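CT263 (Chlamydia trachomatis, PDB 4QAS) probably acts as a 5'-methylthioadenosine nucleosidase-like hydrolase that cleaves a futalosine-type nucleoside during menaquinone synthesis. Local coordinates at residues A[21-26]-A[34-39]; A[73-78]-A[185-190]. The protein carries 1 engineered substitution. All coordinates share one frame; numbering follows the deposited sequence.

Contact 1: A[21-26]-A[34-39]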
ATOM      1  N   ARG A  21       3.554  -2.640  -8.762  1.00 13.97           N
ATOM      2  CA  ARG A  21       2.789  -1.838  -7.805  1.00 14.83           C
ATOM      3  C   ARG A  21       3.344  -1.961  -6.394  1.00 14.92           C
ATOM      4  O   ARG A  21       3.300  -0.993  -5.634  1.00 15.03           O
ATOM      5  CB  ARG A  21       1.298  -2.159  -7.875  1.00 14.50           C
ATOM      6  CG  ARG A  21       0.655  -1.871  -9.242  1.00 15.90           C
ATOM      7  CD  ARG A  21       0.799  -0.431  -9.720  1.00 16.56           C
ATOM      8  NE  ARG A  21       0.495   0.519  -8.679  1.00 16.20           N
ATOM      9  CZ  ARG A  21       0.878   1.778  -8.682  1.00 17.99           C
ATOM     10  NH1 ARG A  21       1.407   2.296  -9.773  1.00 22.58           N
ATOM     11  NH2 ARG A  21       0.638   2.568  -7.647  1.00 22.94           N
ATOM     12  N   THR A  22       3.938  -3.095  -6.041  1.00 14.09           N
ATOM     13  CA  THR A  22       4.608  -3.185  -4.750  1.00 13.99           C
ATOM     14  C   THR A  22       5.817  -2.262  -4.686  1.00 13.44           C
ATOM     15  O   THR A  22       6.063  -1.623  -3.655  1.00 14.42           O
ATOM     16  CB  THR A  22       5.012  -4.628  -4.467  1.00 14.50           C
ATOM     17  OG1 THR A  22       3.821  -5.424  -4.331  1.00 13.28           O
ATOM     18  CG2 THR A  22       5.810  -4.728  -3.181  1.00 15.93           C
ATOM     19  N   LEU A  23       6.560  -2.139  -5.781  1.00 13.52           N
ATOM     20  CA  LEU A  23       7.699  -1.245  -5.806  1.00 15.48           C
ATOM     21  C   LEU A  23       7.272   0.209  -5.697  1.00 15.49           C
ATOM     22  O   LEU A  23       8.073   1.030  -5.244  1.00 18.27           O
ATOM     23  CB  LEU A  23       8.523  -1.479  -7.063  1.00 16.66           C
ATOM     24  CG  LEU A  23       9.314  -2.803  -7.122  1.00 17.76           C
ATOM     25  CD1 LEU A  23       9.859  -3.027  -8.516  1.00 19.65           C
ATOM     26  CD2 LEU A  23      10.425  -2.785  -6.104  1.00 18.07           C
ATOM     27  N   SER A  24       6.022   0.542  -6.048  1.00 14.61           N
ATOM     28  CA  SER A  24       5.519   1.896  -5.857  1.00 15.61           C
ATOM     29  C   SER A  24       5.097   2.171  -4.411  1.00 14.54           C
ATOM     30  O   SER A  24       5.006   3.326  -4.023  1.00 15.89           O
ATOM     31  CB  SER A  24       4.349   2.126  -6.816  1.00 16.85           C
ATOM     32  OG  SER A  24       4.008   3.473  -6.843  1.00 19.93           O
ATOM     33  N   LEU A  25       4.815   1.143  -3.624  1.00 14.66           N
ATOM     34  CA  LEU A  25       4.267   1.341  -2.278  1.00 14.93           C
ATOM     35  C   LEU A  25       5.249   1.960  -1.311  1.00 14.89           C
ATOM     36  O   LEU A  25       4.831   2.603  -0.353  1.00 16.80           O
ATOM     37  CB  LEU A  25       3.915   0.008  -1.656  1.00 20.56           C
ATOM     38  CG  LEU A  25       2.749  -0.767  -2.153  1.00 21.32           C
ATOM     39  CD1 LEU A  25       2.623  -1.993  -1.199  1.00 23.53           C
ATOM     40  CD2 LEU A  25       1.505   0.075  -2.140  1.00 25.83           C
ATOM     41  N   PHE A  26       6.553   1.715  -1.490  1.00 16.90           N
ATOM     42  CA  PHE A  26       7.595   2.191  -0.600  1.00 17.07           C
ATOM     43  C   PHE A  26       8.660   2.892  -1.424  1.00 16.43           C
ATOM     44  O   PHE A  26       8.841   2.554  -2.607  1.00 19.44           O
ATOM     45  CB  PHE A  26       8.245   1.023   0.172  1.00 18.61           C
ATOM     46  CG  PHE A  26       7.281   0.207   0.944  1.00 19.58           C
ATOM     47  CD1 PHE A  26       6.833   0.632   2.185  1.00 19.27           C
ATOM     48  CD2 PHE A  26       6.826  -0.972   0.447  1.00 19.12           C
ATOM     49  CE1 PHE A  26       5.930  -0.125   2.897  1.00 24.75           C
ATOM     50  CE2 PHE A  26       5.936  -1.731   1.148  1.00 19.28           C
ATOM     51  CZ  PHE A  26       5.491  -1.299   2.391  1.00 21.07           C
ATOM     52  N   ASN A  34      22.378  -4.308  -7.218  1.00 28.80           N
ATOM     53  CA  ASN A  34      21.463  -4.311  -8.351  1.00 27.34           C
ATOM     54  C   ASN A  34      20.097  -4.880  -7.993  1.00 31.65           C
ATOM     55  O   ASN A  34      19.417  -5.457  -8.856  1.00 31.40           O
ATOM     56  CB  ASN A  34      22.075  -5.074  -9.532  1.00 43.11           C
ATOM     57  CG  ASN A  34      21.536  -4.616 -10.865  1.00 45.85           C
ATOM     58  OD1 ASN A  34      20.735  -3.692 -10.935  1.00 34.68           O
ATOM     59  ND2 ASN A  34      21.996  -5.254 -11.940  1.00 55.39           N
ATOM     60  N   PHE A  35      19.657  -4.731  -6.739  1.00 25.69           N
ATOM     61  CA  PHE A  35      18.280  -5.065  -6.385  1.00 25.46           C
ATOM     62  C   PHE A  35      17.714  -3.995  -5.457  1.00 20.05           C
ATOM     63  O   PHE A  35      18.430  -3.116  -4.994  1.00 22.86           O
ATOM     64  CB  PHE A  35      18.113  -6.505  -5.857  1.00 22.63           C
ATOM     65  CG  PHE A  35      18.761  -6.768  -4.529  1.00 23.79           C
ATOM     66  CD1 PHE A  35      20.086  -7.179  -4.453  1.00 30.21           C
ATOM     67  CD2 PHE A  35      18.039  -6.633  -3.353  1.00 28.14           C
ATOM     68  CE1 PHE A  35      20.677  -7.433  -3.224  1.00 45.59           C
ATOM     69  CE2 PHE A  35      18.613  -6.890  -2.131  1.00 31.92           C
ATOM     70  CZ  PHE A  35      19.939  -7.289  -2.060  1.00 49.12           C
ATOM     71  N   TYR A  36      16.406  -4.078  -5.195  1.00 20.97           N
ATOM     72  CA  TYR A  36      15.713  -3.000  -4.494  1.00 18.87           C
ATOM     73  C   TYR A  36      15.669  -3.227  -2.996  1.00 17.90           C
ATOM     74  O   TYR A  36      15.461  -4.345  -2.527  1.00 19.26           O
ATOM     75  CB  TYR A  36      14.269  -2.879  -4.943  1.00 20.11           C
ATOM     76  CG  TYR A  36      14.072  -2.787  -6.407  1.00 25.14           C
ATOM     77  CD1 TYR A  36      14.121  -1.574  -7.039  1.00 31.64           C
ATOM     78  CD2 TYR A  36      13.780  -3.917  -7.161  1.00 24.14           C
ATOM     79  CE1 TYR A  36      13.912  -1.472  -8.399  1.00 38.31           C
ATOM     80  CE2 TYR A  36      13.570  -3.829  -8.517  1.00 29.36           C
ATOM     81  CZ  TYR A  36      13.639  -2.602  -9.128  1.00 30.42           C
ATOM     82  OH  TYR A  36      13.426  -2.520 -10.485  1.00 38.00           O
ATOM     83  N   THR A  37      15.825  -2.140  -2.243  1.00 18.98           N
ATOM     84  CA  THR A  37      15.864  -2.231  -0.792  1.00 17.38           C
ATOM     85  C   THR A  37      15.197  -1.009  -0.181  1.00 19.69           C
ATOM     86  O   THR A  37      15.254   0.095  -0.733  1.00 19.15           O
ATOM     87  CB  THR A  37      17.315  -2.341  -0.318  1.00 22.51           C
ATOM     88  OG1 THR A  37      17.341  -2.647   1.084  1.00 22.80           O
ATOM     89  CG2 THR A  37      18.096  -1.045  -0.589  1.00 21.07           C
ATOM     90  N   TYR A  38      14.609  -1.227   0.995  1.00 18.87           N
ATOM     91  CA  TYR A  38      13.976  -0.172   1.773  1.00 19.10           C
ATOM     92  C   TYR A  38      14.041  -0.613   3.220  1.00 18.73           C
ATOM     93  O   TYR A  38      13.924  -1.805   3.504  1.00 21.15           O
ATOM     94  CB  TYR A  38      12.508  -0.044   1.354  1.00 18.98           C
ATOM     95  CG  TYR A  38      11.688   0.861   2.243  1.00 18.52           C
ATOM     96  CD1 TYR A  38      11.934   2.217   2.269  1.00 19.71           C
ATOM     97  CD2 TYR A  38      10.660   0.363   3.028  1.00 19.19           C
ATOM     98  CE1 TYR A  38      11.192   3.083   3.072  1.00 22.18           C
ATOM     99  CE2 TYR A  38       9.902   1.228   3.830  1.00 20.79           C
ATOM    100  CZ  TYR A  38      10.181   2.564   3.840  1.00 20.20           C
ATOM    101  OH  TYR A  38       9.423   3.405   4.634  1.00 23.96           O
ATOM    102  N   HIS A  39      14.240   0.320   4.134  1.00 22.76           N
ATOM    103  CA  HIS A  39      14.198  -0.022   5.548  1.00 25.79           C
ATOM    104  C   HIS A  39      13.539   1.101   6.331  1.00 28.02           C
ATOM    105  O   HIS A  39      13.641   2.276   5.977  1.00 29.37           O
ATOM    106  CB  HIS A  39      15.587  -0.323   6.105  1.00 38.91           C
ATOM    107  CG  HIS A  39      16.477   0.876   6.162  1.00 50.21           C
ATOM    108  ND1 HIS A  39      16.611   1.649   7.295  1.00 62.66           N
ATOM    109  CD2 HIS A  39      17.257   1.451   5.218  1.00 67.03           C
ATOM    110  CE1 HIS A  39      17.446   2.643   7.049  1.00 74.59           C
ATOM    111  NE2 HIS A  39      17.852   2.547   5.796  1.00 75.42           N
TER

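Contact 2: A[73-78]-A[185-190]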
ATOM      1  N   ILE A  73       8.509 -13.956   0.868  1.00 14.71           N
ATOM      2  CA  ILE A  73       7.180 -13.981   0.274  1.00 13.47           C
ATOM      3  C   ILE A  73       7.346 -13.951  -1.230  1.00 15.20           C
ATOM      4  O   ILE A  73       7.907 -12.986  -1.780  1.00 14.99           O
ATOM      5  CB  ILE A  73       6.318 -12.804   0.748  1.00 15.11           C
ATOM      6  CG1 ILE A  73       6.146 -12.847   2.268  1.00 18.19           C
ATOM      7  CG2 ILE A  73       4.963 -12.854   0.048  1.00 17.46           C
ATOM      8  CD1 ILE A  73       5.353 -11.690   2.828  1.00 19.99           C
ATOM      9  N   ASN A  74       6.856 -14.995  -1.897  1.00 14.63           N
ATOM     10  CA  ASN A  74       6.737 -14.976  -3.347  1.00 13.87           C
ATOM     11  C   ASN A  74       5.344 -14.493  -3.675  1.00 14.27           C
ATOM     12  O   ASN A  74       4.362 -15.151  -3.325  1.00 15.55           O
ATOM     13  CB  ASN A  74       6.955 -16.384  -3.886  1.00 15.95           C
ATOM     14  CG  ASN A  74       6.628 -16.518  -5.344  1.00 16.32           C
ATOM     15  OD1 ASN A  74       6.085 -17.562  -5.761  1.00 17.48           O
ATOM     16  ND2 ASN A  74       6.960 -15.513  -6.148  1.00 15.22           N
ATOM     17  N   ALA A  75       5.246 -13.355  -4.317  1.00 12.81           N
ATOM     18  CA  ALA A  75       3.970 -12.831  -4.756  1.00 12.49           C
ATOM     19  C   ALA A  75       3.948 -12.855  -6.271  1.00 13.74           C
ATOM     20  O   ALA A  75       4.931 -12.496  -6.918  1.00 14.21           O
ATOM     21  CB  ALA A  75       3.787 -11.408  -4.261  1.00 13.23           C
ATOM     22  N   GLY A  76       2.834 -13.309  -6.858  1.00 12.31           N
ATOM     23  CA  GLY A  76       2.799 -13.340  -8.308  1.00 12.96           C
ATOM     24  C   GLY A  76       1.421 -13.642  -8.859  1.00 11.32           C
ATOM     25  O   GLY A  76       0.446 -13.803  -8.126  1.00 12.33           O
ATOM     26  N   PHE A  77       1.372 -13.635 -10.181  1.00 11.94           N
ATOM     27  CA  PHE A  77       0.179 -14.000 -10.936  1.00 12.62           C
ATOM     28  C   PHE A  77       0.094 -15.518 -11.064  1.00 12.47           C
ATOM     29  O   PHE A  77       1.098 -16.210 -11.158  1.00 14.28           O
ATOM     30  CB  PHE A  77       0.246 -13.428 -12.357  1.00 12.66           C
ATOM     31  CG  PHE A  77       0.492 -11.929 -12.449  1.00 13.34           C
ATOM     32  CD1 PHE A  77       0.221 -11.066 -11.400  1.00 12.80           C
ATOM     33  CD2 PHE A  77       0.964 -11.395 -13.627  1.00 14.36           C
ATOM     34  CE1 PHE A  77       0.457  -9.695 -11.524  1.00 14.14           C
ATOM     35  CE2 PHE A  77       1.187 -10.019 -13.747  1.00 17.47           C
ATOM     36  CZ  PHE A  77       0.932  -9.191 -12.715  1.00 16.19           C
ATOM     37  N   ALA A  78      -1.130 -16.040 -11.113  1.00 12.80           N
ATOM     38  CA  ALA A  78      -1.322 -17.452 -11.382  1.00 11.89           C
ATOM     39  C   ALA A  78      -2.569 -17.649 -12.227  1.00 12.21           C
ATOM     40  O   ALA A  78      -3.612 -17.062 -11.947  1.00 13.32           O
ATOM     41  CB  ALA A  78      -1.431 -18.287 -10.092  1.00 12.05           C
ATOM     42  N   GLN A 185      -1.477  -4.565  -8.580  1.00 12.71           N
ATOM     43  CA  GLN A 185      -2.034  -3.798  -7.478  1.00 13.16           C
ATOM     44  C   GLN A 185      -2.621  -4.713  -6.412  1.00 12.97           C
ATOM     45  O   GLN A 185      -2.476  -4.437  -5.212  1.00 13.78           O
ATOM     46  CB  GLN A 185      -3.060  -2.790  -8.010  1.00 12.52           C
ATOM     47  CG  GLN A 185      -3.646  -1.921  -6.951  1.00 14.08           C
ATOM     48  CD  GLN A 185      -2.650  -0.952  -6.375  1.00 14.81           C
ATOM     49  OE1 GLN A 185      -1.647  -0.595  -7.018  1.00 16.35           O
ATOM     50  NE2 GLN A 185      -2.912  -0.472  -5.156  1.00 15.18           N
ATOM     51  N   LYS A 186      -3.293  -5.798  -6.815  1.00 13.21           N
ATOM     52  CA  LYS A 186      -3.802  -6.754  -5.829  1.00 12.68           C
ATOM     53  C   LYS A 186      -2.677  -7.321  -4.986  1.00 13.05           C
ATOM     54  O   LYS A 186      -2.831  -7.508  -3.778  1.00 14.06           O
ATOM     55  CB  LYS A 186      -4.553  -7.898  -6.505  1.00 15.28           C
ATOM     56  CG  LYS A 186      -5.860  -7.527  -7.155  1.00 18.18           C
ATOM     57  CD  LYS A 186      -6.910  -7.040  -6.164  1.00 28.39           C
ATOM     58  CE  LYS A 186      -7.416  -8.142  -5.251  1.00 51.55           C
ATOM     59  NZ  LYS A 186      -8.493  -7.649  -4.339  1.00 64.80           N
ATOM     60  N   LEU A 187      -1.559  -7.654  -5.611  1.00 13.20           N
ATOM     61  CA  LEU A 187      -0.427  -8.161  -4.838  1.00 12.69           C
ATOM     62  C   LEU A 187       0.058  -7.137  -3.817  1.00 12.76           C
ATOM     63  O   LEU A 187       0.335  -7.478  -2.670  1.00 13.99           O
ATOM     64  CB  LEU A 187       0.700  -8.578  -5.771  1.00 11.41           C
ATOM     65  CG  LEU A 187       0.343  -9.717  -6.729  1.00 12.64           C
ATOM     66  CD1 LEU A 187       1.494  -9.962  -7.625  1.00 12.65           C
ATOM     67  CD2 LEU A 187      -0.068 -10.980  -5.997  1.00 12.54           C
ATOM     68  N   ALA A 188       0.167  -5.866  -4.217  1.00 12.88           N
ATOM     69  CA  ALA A 188       0.630  -4.821  -3.317  1.00 12.70           C
ATOM     70  C   ALA A 188      -0.306  -4.679  -2.140  1.00 13.62           C
ATOM     71  O   ALA A 188       0.134  -4.520  -0.994  1.00 15.02           O
ATOM     72  CB  ALA A 188       0.766  -3.499  -4.077  1.00 15.07           C
ATOM     73  N   GLU A 189      -1.614  -4.746  -2.412  1.00 13.42           N
ATOM     74  CA  GLU A 189      -2.597  -4.612  -1.356  1.00 15.47           C
ATOM     75  C   GLU A 189      -2.517  -5.759  -0.363  1.00 15.33           C
ATOM     76  O   GLU A 189      -2.797  -5.578   0.828  1.00 16.84           O
ATOM     77  CB  GLU A 189      -3.981  -4.464  -1.986  1.00 15.90           C
ATOM     78  CG  GLU A 189      -4.089  -3.131  -2.710  1.00 19.30           C
ATOM     79  CD  GLU A 189      -5.328  -2.976  -3.551  1.00 23.18           C
ATOM     80  OE1 GLU A 189      -6.132  -3.936  -3.635  1.00 24.99           O
ATOM     81  OE2 GLU A 189      -5.487  -1.890  -4.145  1.00 20.82           O
ATOM     82  N   ALA A 190      -2.142  -6.949  -0.822  1.00 14.35           N
ATOM     83  CA  ALA A 190      -1.995  -8.074   0.092  1.00 14.99           C
ATOM     84  C   ALA A 190      -0.680  -8.033   0.857  1.00 17.48           C
ATOM     85  O   ALA A 190      -0.622  -8.498   2.008  1.00 18.59           O
ATOM     86  CB  ALA A 190      -2.092  -9.375  -0.687  1.00 16.32           C
TER

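Contact 1: A[21-26]-A[34-39]
Leu23, in the C-terminal part of helix 16-25, lays its isobutyl group against one face of the Tyr36 ring. CD2 does the central work: it sits 3.8 Å from the ring centroid, only 19° off the normal, and also meets Tyr36 CB. CD1 reaches further out along the ring, coming to 3.8 Å from Tyr36 CE2 and close to CZ.

Three residues further along the chain, the second pair makes the closest approach, Phe26 CD1 to Tyr38 CE2 at 3.5 Å. Phe26 CB rests over a face of Tyr38, 4.0 Å from the ring centroid. The two planes are inclined by 28° with centroids 5.3 Å apart, so the rings are slid past each other and barely overlap. Tyr38 holds its CG anti to the backbone N (chi1 171°), which sets the ring beside its own carbonyl carbon, one face against Phe26. Phe26 is the buried member of the contact: Tyr195 meets its ring edge-to-face, and Gln185 of the second subunit packs on both Phe26 and Tyr38.

The Leu23-Tyr36 side is looser, with both partners partly exposed and their CA atoms 8.3 Å apart. No hydrogen bond crosses anywhere; backbone bonds instead tie Tyr36 to Val47 and Tyr38 to Leu45 of strand 43-49, and Thr37 to Ser29 on the other flank.

Here a helix is pinned by aromatic residues of an antiparallel strand inserted in the crossover from strand 7-13 to its parallel neighbour 43-49, within the α/β fold of the nucleoside phosphorylase/hydrolase family.

Contact 2: A[73-78]-A[185-190]
Of residues 185-190, Leu187 is the one that reaches strand 73-78, and it meets three consecutive residues there, Ala75 to Phe77. The main interaction is of methyl groups with backbone. CD1 of Leu187 lies 3.7 Å from Gly76 CA, while CD2 is 3.6 Å from Gly76 O; both also approach the Gly76 N, so the fork of the leucine settles directly on the Ala75-Gly76 peptide.

Apolar side-chain contacts flank this. Ala75 directs its CB at the helix and comes to 4.2 Å from Leu187 CD2. Next along the strand, Phe77 holds CG anti to its carbonyl carbon (chi1 -54°), which brings ring atom CE1 to 4.0 Å from Leu187 CD1, the two side chains crossing at about a right angle. Ile161 and Val163 of strand 158-167 also touch Leu187; further along the helix, Ile191 packs on Ala75 and Leu183 on Phe77.

The polar interactions lie on another side of the helix. Gln185 NE2 bonds to Glu189 OE2, one turn on, at 3.1 Å and 161°; the acceptor is in the amide plane but the donor is well out of the carboxylate plane. The same NE2 bonds to Leu25 O of the second subunit.

With segment axes 8.6 Å apart and running at 151°, helix 180-197 packs on a face of the mixed sheet, over strands 71-80 and 158-167, which run parallel to each other, as in α/β folds.

In the fold
From the N terminus, strand 7-13 runs into helix 16-25, and contact 1 closes a short loop where the chain returns along strand 36-40, seven residues separating its two segments. The chain then enters strand 43-49, alongside 7-13. Contact 2 opens only afterwards, on strand 71-80, and closes more than a hundred residues later on helix 180-197; the two loops follow in series and neither nest nor cross. The pair still touch: Arg21 NE meets Gln185 OE1 at 2.9 Å, and Thr22 and Leu25 pack on Ala188. Together they tie the two helices to one mixed sheet, and both reach the second subunit.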